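Local coordinates for UL37 (Suid herpesvirus 1, PDB 4K70), which is an inner tegument protein of the herpesvirus particle, thought to have an essential role in controlling viral trafficking, here represented by its all-helical N-terminal half, at residues A40-L45 and L92-V97; G44-A49 and N71-A76; R48-A53 and A105-A110; A65-E70 and A452-R457. One frame throughout, in Å; residues are numbered along the deposited sequence.

All four contacts lie in one end of an elongated, strand-free molecule. Helix 39-60 supplies a segment to contacts 1, 2 and 3, where it meets helices 89-98, 63-78 and 101-109 in turn; helix 63-78 also takes part in contact 4, where it packs on helix 438-458, far off in sequence. Contact 2 is buried and purely apolar. Contacts 1 and 3 are partly buried, each having an aliphatic inner side and an arginine-glutamate pair farther out beside a sodium ion, stacked in contact 1 and hydrogen-bonded in contact 3. Contact 4 is largely buried yet charged. Leu72 CD2 in contact 2 lies 3.6 Å from Leu50 N in contact 3, evidence of continuous packing.

Contact 1 of 4, residues A40-L45 and L92-V97; sequences AGVRGL and LELLGV. With NA (sodium ion), chain Q.
Arg43 and Glu93 meet plane over plane. The guanidinium and carboxylate planes are only 21° apart, and Glu93 OE1 sits above one guanidinium face, offset toward its rim, 3.6 Å from Arg43 NH1. No hydrogen bond is made across this pair, so any attraction is electrostatic and acts through the face. The carboxylate is engaged instead by a sodium ion, bound by Glu93 OE1 at 2.5 Å and Glu93 OE2 at 2.8 Å, with a water ligand at 2.4 Å from the metal. Closer to the backbone, Arg43 runs across Val97 at about a right angle, its CG 3.7 Å from Val97 CG2. With CG anti to the backbone N (chi1 164°), Leu94 brings CD1 against both Val42 and the backbone of Arg43, 3.5 Å from Val42 CG1 and 3.6 Å from Arg43 N. The segment axes approach to 9.4 Å and run nearly parallel, 16° apart, as expected for neighbours in a helical bundle. Around this pair, helix 4-12 packs on Val42 through Met5, while Leu95 of helix 89-98 rests on Phe124, Val127 and Ser128 of helix 120-137.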
# COMPACT_ATOMS: atom_id res chain seq x y z
N ALA A 40 -1.47 -25.27 -2.86
CA ALA A 40 -1.54 -26.69 -2.52
C ALA A 40 -2.64 -27.38 -3.32
O ALA A 40 -2.49 -28.52 -3.74
CB ALA A 40 -1.78 -26.88 -0.98
N GLY A 41 -3.75 -26.68 -3.51
CA GLY A 41 -4.86 -27.24 -4.27
C GLY A 41 -4.51 -27.47 -5.73
O GLY A 41 -4.74 -28.54 -6.29
N VAL A 42 -3.94 -26.45 -6.37
CA VAL A 42 -3.50 -26.60 -7.75
C VAL A 42 -2.43 -27.66 -7.87
O VAL A 42 -2.46 -28.47 -8.78
CB VAL A 42 -2.98 -25.28 -8.33
CG1 VAL A 42 -2.33 -25.52 -9.70
CG2 VAL A 42 -4.11 -24.26 -8.41
N ARG A 43 -1.48 -27.62 -6.94
CA ARG A 43 -0.39 -28.58 -6.90
C ARG A 43 -0.90 -30.03 -6.83
O ARG A 43 -0.36 -30.92 -7.49
CB ARG A 43 0.49 -28.28 -5.69
CG ARG A 43 1.83 -28.93 -5.70
CD ARG A 43 2.82 -28.10 -4.90
NE ARG A 43 2.31 -27.79 -3.56
CZ ARG A 43 2.32 -28.65 -2.54
NH1 ARG A 43 2.81 -29.87 -2.71
NH2 ARG A 43 1.84 -28.29 -1.37
N GLY A 44 -1.95 -30.26 -6.06
CA GLY A 44 -2.54 -31.59 -5.98
C GLY A 44 -3.25 -32.04 -7.24
O GLY A 44 -3.33 -33.23 -7.52
N LEU A 45 -3.75 -31.09 -8.02
CA LEU A 45 -4.56 -31.41 -9.19
C LEU A 45 -3.86 -31.22 -10.54
O LEU A 45 -4.43 -31.54 -11.58
CB LEU A 45 -5.82 -30.56 -9.22
CG LEU A 45 -6.86 -30.81 -8.13
CD1 LEU A 45 -7.97 -29.78 -8.24
CD2 LEU A 45 -7.40 -32.22 -8.24
N LEU A 92 6.79 -21.25 -5.48
CA LEU A 92 7.88 -21.90 -6.18
C LEU A 92 7.65 -23.40 -6.21
O LEU A 92 8.01 -24.08 -7.18
CB LEU A 92 9.22 -21.59 -5.50
CG LEU A 92 9.56 -20.11 -5.38
CD1 LEU A 92 10.99 -19.92 -4.91
CD2 LEU A 92 9.32 -19.39 -6.69
N GLU A 93 7.06 -23.94 -5.15
CA GLU A 93 6.84 -25.38 -5.07
C GLU A 93 5.79 -25.82 -6.09
O GLU A 93 5.91 -26.87 -6.70
CB GLU A 93 6.44 -25.80 -3.65
CG GLU A 93 6.62 -27.28 -3.38
CD GLU A 93 6.20 -27.67 -1.97
OE1 GLU A 93 6.08 -28.89 -1.71
OE2 GLU A 93 5.97 -26.76 -1.14
N LEU A 94 4.78 -24.98 -6.29
CA LEU A 94 3.76 -25.24 -7.29
C LEU A 94 4.35 -25.10 -8.70
O LEU A 94 4.07 -25.92 -9.58
CB LEU A 94 2.60 -24.26 -7.11
CG LEU A 94 1.65 -24.15 -8.29
CD1 LEU A 94 0.98 -25.48 -8.54
CD2 LEU A 94 0.62 -23.06 -8.03
N LEU A 95 5.17 -24.08 -8.91
CA LEU A 95 5.85 -23.92 -10.21
C LEU A 95 6.72 -25.12 -10.55
O LEU A 95 6.77 -25.53 -11.71
CB LEU A 95 6.71 -22.66 -10.22
CG LEU A 95 5.95 -21.34 -10.14
CD1 LEU A 95 6.95 -20.20 -10.22
CD2 LEU A 95 4.92 -21.27 -11.25
N GLY A 96 7.41 -25.67 -9.56
CA GLY A 96 8.19 -26.89 -9.75
C GLY A 96 7.38 -28.06 -10.29
O GLY A 96 7.84 -28.80 -11.16
N VAL A 97 6.17 -28.24 -9.77
CA VAL A 97 5.24 -29.24 -10.28
C VAL A 97 4.76 -28.92 -11.70
O VAL A 97 4.77 -29.78 -12.58
CB VAL A 97 4.04 -29.40 -9.32
CG1 VAL A 97 2.90 -30.17 -9.98
CG2 VAL A 97 4.49 -30.10 -8.05
NA NA Q . 5.75 -28.76 0.74
O HOH W 1 3.74 -27.71 1.48

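Contact 2 of 4, residues G44-A49 and N71-A76; sequences GLWARA and NLAGLA
The Trp46 indole inserts its six-membered ring against helix 63-78, presenting both an edge and a face to it. Helices 39-60 and 63-78 are consecutive in the chain and form an antiparallel alpha-alpha hairpin, their segments inclined at 148°. Near the ring plane, at the edge, stand Ala73 N, 3.4 Å from Trp46 CH2, and the methyl of Ala76, whose CB is 4.3 Å from Trp46 CZ3. On one face Leu72 CD2 makes an off-centre CH-pi contact, 4.2 Å from the centroid of the six-membered ring and 29° off its normal. The segment axes stay 11.4 Å apart, and the indole reaches across this spacing to the backbone at Ala73. A chi1 of 171° swings the ring to the far side of its own N, and from there it extends toward Leu72, which reaches back from the opposite direction.

The pyrrole N-H has its own partner: Trp46 NE1 donates a hydrogen bond to Thr103 OG1, satisfying the one polar atom of a buried ring and limiting its rotation. Val97 and Val98 of helix 89-98 also touch the indole, while Phe30 of helix 20-32 packs on Leu72. Leu72 also reaches Ala49, about one turn past Trp46 on helix 39-60, its CD2 lying 4.0 Å from Ala49 CB and 3.8 Å from Ala49 C.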
# COMPACT_ATOMS: atom_id res chain seq x y z
N GLY A 44 -1.95 -30.26 -6.06
CA GLY A 44 -2.54 -31.59 -5.98
C GLY A 44 -3.25 -32.04 -7.24
O GLY A 44 -3.33 -33.23 -7.52
N LEU A 45 -3.75 -31.09 -8.02
CA LEU A 45 -4.56 -31.41 -9.19
C LEU A 45 -3.86 -31.22 -10.54
O LEU A 45 -4.43 -31.54 -11.58
CB LEU A 45 -5.82 -30.56 -9.22
CG LEU A 45 -6.86 -30.81 -8.13
CD1 LEU A 45 -7.97 -29.78 -8.24
CD2 LEU A 45 -7.40 -32.22 -8.24
N TRP A 46 -2.64 -30.69 -10.53
CA TRP A 46 -2.03 -30.23 -11.77
C TRP A 46 -1.85 -31.33 -12.82
O TRP A 46 -2.28 -31.18 -13.97
CB TRP A 46 -0.69 -29.54 -11.53
CG TRP A 46 -0.01 -29.29 -12.85
CD1 TRP A 46 0.97 -30.04 -13.42
CD2 TRP A 46 -0.32 -28.25 -13.78
NE1 TRP A 46 1.31 -29.53 -14.64
CE2 TRP A 46 0.53 -28.42 -14.89
CE3 TRP A 46 -1.22 -27.18 -13.77
CZ2 TRP A 46 0.51 -27.56 -15.99
CZ3 TRP A 46 -1.24 -26.32 -14.86
CH2 TRP A 46 -0.38 -26.52 -15.96
N ALA A 47 -1.19 -32.42 -12.43
CA ALA A 47 -0.81 -33.47 -13.37
C ALA A 47 -2.05 -34.10 -14.02
O ALA A 47 -2.08 -34.30 -15.24
CB ALA A 47 0.04 -34.52 -12.68
N ARG A 48 -3.06 -34.37 -13.21
CA ARG A 48 -4.34 -34.89 -13.69
C ARG A 48 -5.03 -33.88 -14.60
O ARG A 48 -5.56 -34.24 -15.65
CB ARG A 48 -5.28 -35.22 -12.52
CG ARG A 48 -4.78 -36.30 -11.56
CD ARG A 48 -5.51 -36.22 -10.20
NE ARG A 48 -6.95 -36.43 -10.33
CZ ARG A 48 -7.85 -36.19 -9.38
NH1 ARG A 48 -7.47 -35.71 -8.20
NH2 ARG A 48 -9.14 -36.43 -9.61
N ALA A 49 -5.07 -32.62 -14.18
CA ALA A 49 -5.70 -31.60 -15.01
C ALA A 49 -4.99 -31.49 -16.36
O ALA A 49 -5.63 -31.47 -17.40
CB ALA A 49 -5.73 -30.25 -14.29
N ASN A 71 -2.28 -23.45 -22.35
CA ASN A 71 -2.29 -22.29 -21.43
C ASN A 71 -2.80 -22.56 -20.01
O ASN A 71 -3.07 -21.63 -19.24
CB ASN A 71 -3.07 -21.15 -22.06
CG ASN A 71 -2.52 -20.76 -23.42
OD1 ASN A 71 -1.61 -19.94 -23.53
ND2 ASN A 71 -3.08 -21.36 -24.47
N LEU A 72 -2.90 -23.84 -19.66
CA LEU A 72 -3.39 -24.26 -18.36
C LEU A 72 -2.56 -23.69 -17.22
O LEU A 72 -3.10 -23.33 -16.17
CB LEU A 72 -3.41 -25.80 -18.27
CG LEU A 72 -4.20 -26.35 -17.10
CD1 LEU A 72 -5.68 -26.06 -17.30
CD2 LEU A 72 -3.94 -27.84 -16.95
N ALA A 73 -1.25 -23.61 -17.40
CA ALA A 73 -0.41 -23.07 -16.34
C ALA A 73 -0.86 -21.65 -15.95
O ALA A 73 -1.05 -21.35 -14.77
CB ALA A 73 1.05 -23.09 -16.76
N GLY A 74 -1.06 -20.79 -16.94
CA GLY A 74 -1.47 -19.42 -16.68
C GLY A 74 -2.89 -19.31 -16.17
O GLY A 74 -3.17 -18.56 -15.24
N LEU A 75 -3.79 -20.08 -16.78
CA LEU A 75 -5.18 -20.08 -16.37
C LEU A 75 -5.33 -20.55 -14.93
O LEU A 75 -6.16 -20.03 -14.20
CB LEU A 75 -6.01 -20.99 -17.28
CG LEU A 75 -6.16 -20.54 -18.74
CD1 LEU A 75 -6.87 -21.61 -19.57
CD2 LEU A 75 -6.90 -19.20 -18.80
N ALA A 76 -4.51 -21.52 -14.53
CA ALA A 76 -4.55 -22.06 -13.16
C ALA A 76 -4.01 -21.05 -12.15
O ALA A 76 -4.50 -20.95 -11.04
CB ALA A 76 -3.75 -23.37 -13.09

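Contact 3 of 4, residues R48-A53 and A105-A110; sequences RALRLA and AALTEA. With NA (sodium ion), chain L.
Arg51 folds its side chain over Ala106, joining two almost exactly parallel helices of the all-helical bundle; the segment axes differ by 2° and approach to 9.6 Å. The CB of Arg51 points away from helix 101-109, with CG placed beside the backbone N and anti to the carbonyl carbon (chi1 -84°). A bend about the CB-CG bond then turns the chain back. CD is the first atom to arrive, 4.2 Å from Ala106 CB. NE follows at 3.6 Å from the same Ala106 CB, and CZ also lies 3.6 Å from it, so the methyl is centred over one face of the guanidinium.

The two terminal nitrogens divide between different acids. Arg51 NH1 donates to Glu109 OE1 at 3.1 Å with an N-H...O angle of 150°, the hydrogen bond of a salt bridge; the oxygen is slightly tilted from the guanidinium plane, and the carboxylate stands nearly perpendicular to it. Arg51 NH2 forms a salt bridge with Asp102 OD1. Two carboxylates thus fix the rotation of the group while the alanine supports its face.

On the buried side, Leu50 CD2 is 4.2 Å from Ala106 CB, and Leu50 CD1 lies 4.3 Å from Leu107 CD2. At the exposed side the remaining oxygen of the glutamate, Glu109 OE2, binds a sodium ion at 2.4 Å.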
# COMPACT_ATOMS: atom_id res chain seq x y z
N ARG A 48 -3.06 -34.37 -13.21
CA ARG A 48 -4.34 -34.89 -13.69
C ARG A 48 -5.03 -33.88 -14.60
O ARG A 48 -5.56 -34.24 -15.65
CB ARG A 48 -5.28 -35.22 -12.52
CG ARG A 48 -4.78 -36.30 -11.56
CD ARG A 48 -5.51 -36.22 -10.20
NE ARG A 48 -6.95 -36.43 -10.33
CZ ARG A 48 -7.85 -36.19 -9.38
NH1 ARG A 48 -7.47 -35.71 -8.20
NH2 ARG A 48 -9.14 -36.43 -9.61
N ALA A 49 -5.07 -32.62 -14.18
CA ALA A 49 -5.70 -31.60 -15.01
C ALA A 49 -4.99 -31.49 -16.36
O ALA A 49 -5.63 -31.47 -17.40
CB ALA A 49 -5.73 -30.25 -14.29
N LEU A 50 -3.66 -31.42 -16.34
CA LEU A 50 -2.92 -31.29 -17.58
C LEU A 50 -3.13 -32.51 -18.48
O LEU A 50 -3.33 -32.38 -19.69
CB LEU A 50 -1.43 -31.11 -17.31
CG LEU A 50 -0.64 -30.98 -18.61
CD1 LEU A 50 -0.92 -29.61 -19.25
CD2 LEU A 50 0.84 -31.22 -18.38
N ARG A 51 -3.07 -33.70 -17.88
CA ARG A 51 -3.26 -34.95 -18.61
C ARG A 51 -4.64 -35.02 -19.24
O ARG A 51 -4.78 -35.46 -20.38
CB ARG A 51 -3.04 -36.14 -17.68
CG ARG A 51 -1.60 -36.53 -17.54
CD ARG A 51 -1.17 -37.34 -18.74
NE ARG A 51 0.28 -37.51 -18.80
CZ ARG A 51 0.91 -38.07 -19.83
NH1 ARG A 51 0.20 -38.50 -20.86
NH2 ARG A 51 2.23 -38.20 -19.83
N LEU A 52 -5.66 -34.59 -18.51
CA LEU A 52 -7.03 -34.59 -19.01
C LEU A 52 -7.25 -33.58 -20.14
O LEU A 52 -8.04 -33.80 -21.06
CB LEU A 52 -8.00 -34.31 -17.86
CG LEU A 52 -8.21 -35.44 -16.86
CD1 LEU A 52 -8.88 -34.90 -15.62
CD2 LEU A 52 -9.07 -36.52 -17.49
N ALA A 53 -6.56 -32.45 -20.05
CA ALA A 53 -6.67 -31.46 -21.12
C ALA A 53 -5.94 -31.97 -22.36
O ALA A 53 -6.47 -31.89 -23.47
CB ALA A 53 -6.11 -30.12 -20.67
N ALA A 105 6.20 -34.00 -21.35
CA ALA A 105 5.94 -35.30 -21.97
C ALA A 105 4.49 -35.39 -22.45
O ALA A 105 4.22 -35.87 -23.56
CB ALA A 105 6.27 -36.44 -21.00
N ALA A 106 3.56 -34.88 -21.66
CA ALA A 106 2.15 -34.94 -22.02
C ALA A 106 1.80 -34.02 -23.18
O ALA A 106 1.07 -34.40 -24.10
CB ALA A 106 1.26 -34.66 -20.82
N LEU A 107 2.30 -32.79 -23.12
CA LEU A 107 2.06 -31.83 -24.18
C LEU A 107 2.71 -32.28 -25.49
O LEU A 107 2.12 -32.16 -26.56
CB LEU A 107 2.56 -30.43 -23.78
CG LEU A 107 1.71 -29.72 -22.72
CD1 LEU A 107 2.46 -28.52 -22.12
CD2 LEU A 107 0.36 -29.28 -23.29
N THR A 108 3.93 -32.80 -25.40
CA THR A 108 4.67 -33.24 -26.58
C THR A 108 3.97 -34.41 -27.28
O THR A 108 3.73 -34.38 -28.49
CB THR A 108 6.11 -33.66 -26.22
OG1 THR A 108 6.81 -32.55 -25.67
CG2 THR A 108 6.87 -34.14 -27.47
N GLU A 109 3.63 -35.42 -26.48
CA GLU A 109 2.93 -36.60 -26.95
C GLU A 109 1.58 -36.25 -27.57
O GLU A 109 1.15 -36.87 -28.54
CB GLU A 109 2.76 -37.58 -25.78
CG GLU A 109 1.75 -38.68 -26.01
CD GLU A 109 1.54 -39.54 -24.78
OE1 GLU A 109 1.02 -39.03 -23.77
OE2 GLU A 109 1.91 -40.74 -24.84
N ALA A 110 0.91 -35.23 -27.03
CA ALA A 110 -0.33 -34.75 -27.62
C ALA A 110 -0.04 -33.87 -28.84
O ALA A 110 -0.96 -33.42 -29.52
CB ALA A 110 -1.15 -33.97 -26.60
NA NA L . 3.45 -41.96 -26.13

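Contact 4 of 4, residues A65-E70 and A452-R457; sequences AAVLAE and AAAERR
Glu70 and Arg457 reach toward each other from opposite directions and close a two-bond salt bridge between helices 63-78 and 438-458. The stronger bond is Arg457 NH2 to Glu70 OE1, 2.9 Å long and nearly straight at 169°. The oxygen lies in the guanidinium plane, but the N-H meets it from well above the carboxylate plane, 57° out, because the two flat groups are steeply inclined to each other. The second bond, Arg457 NH1 to Glu70 OE2 at 3.3 Å, is weak, so the pairing is bidentate but uneven.

Small residues let the backbones come close beside this bridge. Ala66 CB lies 4.1 Å from Ala454 CB, and Val67 CG2 packs on that same Ala454 CB at 3.5 Å. Ala66 CB also touches the cationic end, 3.5 Å from Arg457 NH2. The obliquely antiparallel segment axes pass within 9.3 Å. Arg457 leaves its helix in an extended course and bends only near its end, at chi3 (44°), a shape that spans the gap to the acid.

In the next shell, Tyr57 of helix 39-60 contacts both Ala66 and Arg457, Leu112 touches both Glu70 and Arg457, and Arg113 NE adds a salt bridge to Glu70 OE2. The weaker bond thus ends on an oxygen that has a second cationic partner. A buried carboxylate paired with two arginines would be expected to remain ionised, its charge offset by both, and the bridge to Arg457 ties this N-terminal hairpin to a helix more than 380 residues later in the chain.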
# COMPACT_ATOMS: atom_id res chain seq x y z
N ALA A 65 -9.68 -27.33 -26.51
CA ALA A 65 -8.78 -28.27 -25.85
C ALA A 65 -7.32 -27.88 -26.03
O ALA A 65 -6.51 -28.05 -25.12
CB ALA A 65 -9.01 -29.69 -26.37
N ALA A 66 -6.98 -27.38 -27.21
CA ALA A 66 -5.61 -26.99 -27.51
C ALA A 66 -5.22 -25.83 -26.61
O ALA A 66 -4.17 -25.86 -25.96
CB ALA A 66 -5.49 -26.59 -28.97
N VAL A 67 -6.07 -24.82 -26.59
CA VAL A 67 -5.88 -23.62 -25.77
C VAL A 67 -5.78 -23.94 -24.29
O VAL A 67 -4.86 -23.48 -23.59
CB VAL A 67 -7.02 -22.61 -26.00
CG1 VAL A 67 -6.98 -21.49 -24.95
CG2 VAL A 67 -6.95 -22.03 -27.41
N LEU A 68 -6.72 -24.75 -23.81
CA LEU A 68 -6.71 -25.18 -22.42
C LEU A 68 -5.37 -25.81 -22.06
O LEU A 68 -4.67 -25.34 -21.16
CB LEU A 68 -7.85 -26.15 -22.14
CG LEU A 68 -7.91 -26.79 -20.74
CD1 LEU A 68 -8.22 -25.74 -19.67
CD2 LEU A 68 -8.94 -27.90 -20.71
N ALA A 69 -5.00 -26.87 -22.78
CA ALA A 69 -3.79 -27.62 -22.45
C ALA A 69 -2.54 -26.76 -22.51
O ALA A 69 -1.69 -26.81 -21.61
CB ALA A 69 -3.64 -28.81 -23.39
N GLU A 70 -2.41 -25.99 -23.59
CA GLU A 70 -1.23 -25.15 -23.78
C GLU A 70 -1.13 -23.96 -22.80
O GLU A 70 -0.02 -23.53 -22.46
CB GLU A 70 -1.17 -24.66 -25.23
CG GLU A 70 -0.67 -25.73 -26.21
CD GLU A 70 -0.45 -25.19 -27.64
OE1 GLU A 70 -1.20 -24.30 -28.07
OE2 GLU A 70 0.49 -25.69 -28.31
N ALA A 452 -5.50 -17.32 -31.20
CA ALA A 452 -5.38 -17.21 -32.65
C ALA A 452 -4.44 -18.26 -33.24
O ALA A 452 -4.64 -18.71 -34.37
CB ALA A 452 -4.93 -15.81 -33.04
N ALA A 453 -3.43 -18.67 -32.48
CA ALA A 453 -2.53 -19.74 -32.92
C ALA A 453 -3.26 -21.08 -32.97
O ALA A 453 -3.07 -21.87 -33.90
CB ALA A 453 -1.32 -19.83 -32.02
N ALA A 454 -4.07 -21.35 -31.96
CA ALA A 454 -4.84 -22.59 -31.91
C ALA A 454 -5.92 -22.59 -32.98
O ALA A 454 -6.27 -23.64 -33.53
CB ALA A 454 -5.45 -22.78 -30.53
N GLU A 455 -6.46 -21.41 -33.26
CA GLU A 455 -7.47 -21.25 -34.30
C GLU A 455 -6.90 -21.62 -35.66
O GLU A 455 -7.57 -22.27 -36.46
CB GLU A 455 -8.00 -19.82 -34.32
CG GLU A 455 -9.05 -19.52 -33.27
CD GLU A 455 -9.49 -18.07 -33.28
OE1 GLU A 455 -8.79 -17.25 -33.90
OE2 GLU A 455 -10.54 -17.75 -32.66
N ARG A 456 -5.66 -21.21 -35.91
CA ARG A 456 -5.01 -21.50 -37.18
C ARG A 456 -4.66 -22.98 -37.32
O ARG A 456 -4.91 -23.58 -38.36
CB ARG A 456 -3.77 -20.64 -37.36
CG ARG A 456 -4.07 -19.27 -37.95
CD ARG A 456 -3.60 -18.16 -37.03
NE ARG A 456 -2.24 -18.40 -36.54
CZ ARG A 456 -1.61 -17.63 -35.67
NH1 ARG A 456 -2.21 -16.55 -35.19
NH2 ARG A 456 -0.38 -17.93 -35.28
N ARG A 457 -4.08 -23.56 -36.27
CA ARG A 457 -3.78 -24.99 -36.28
C ARG A 457 -5.06 -25.79 -36.53
O ARG A 457 -5.03 -26.83 -37.19
CB ARG A 457 -3.12 -25.42 -34.97
CG ARG A 457 -2.87 -26.93 -34.86
CD ARG A 457 -2.11 -27.27 -33.59
NE ARG A 457 -2.65 -26.54 -32.45
CZ ARG A 457 -1.93 -26.15 -31.40
NH1 ARG A 457 -0.64 -26.42 -31.34
NH2 ARG A 457 -2.52 -25.47 -30.43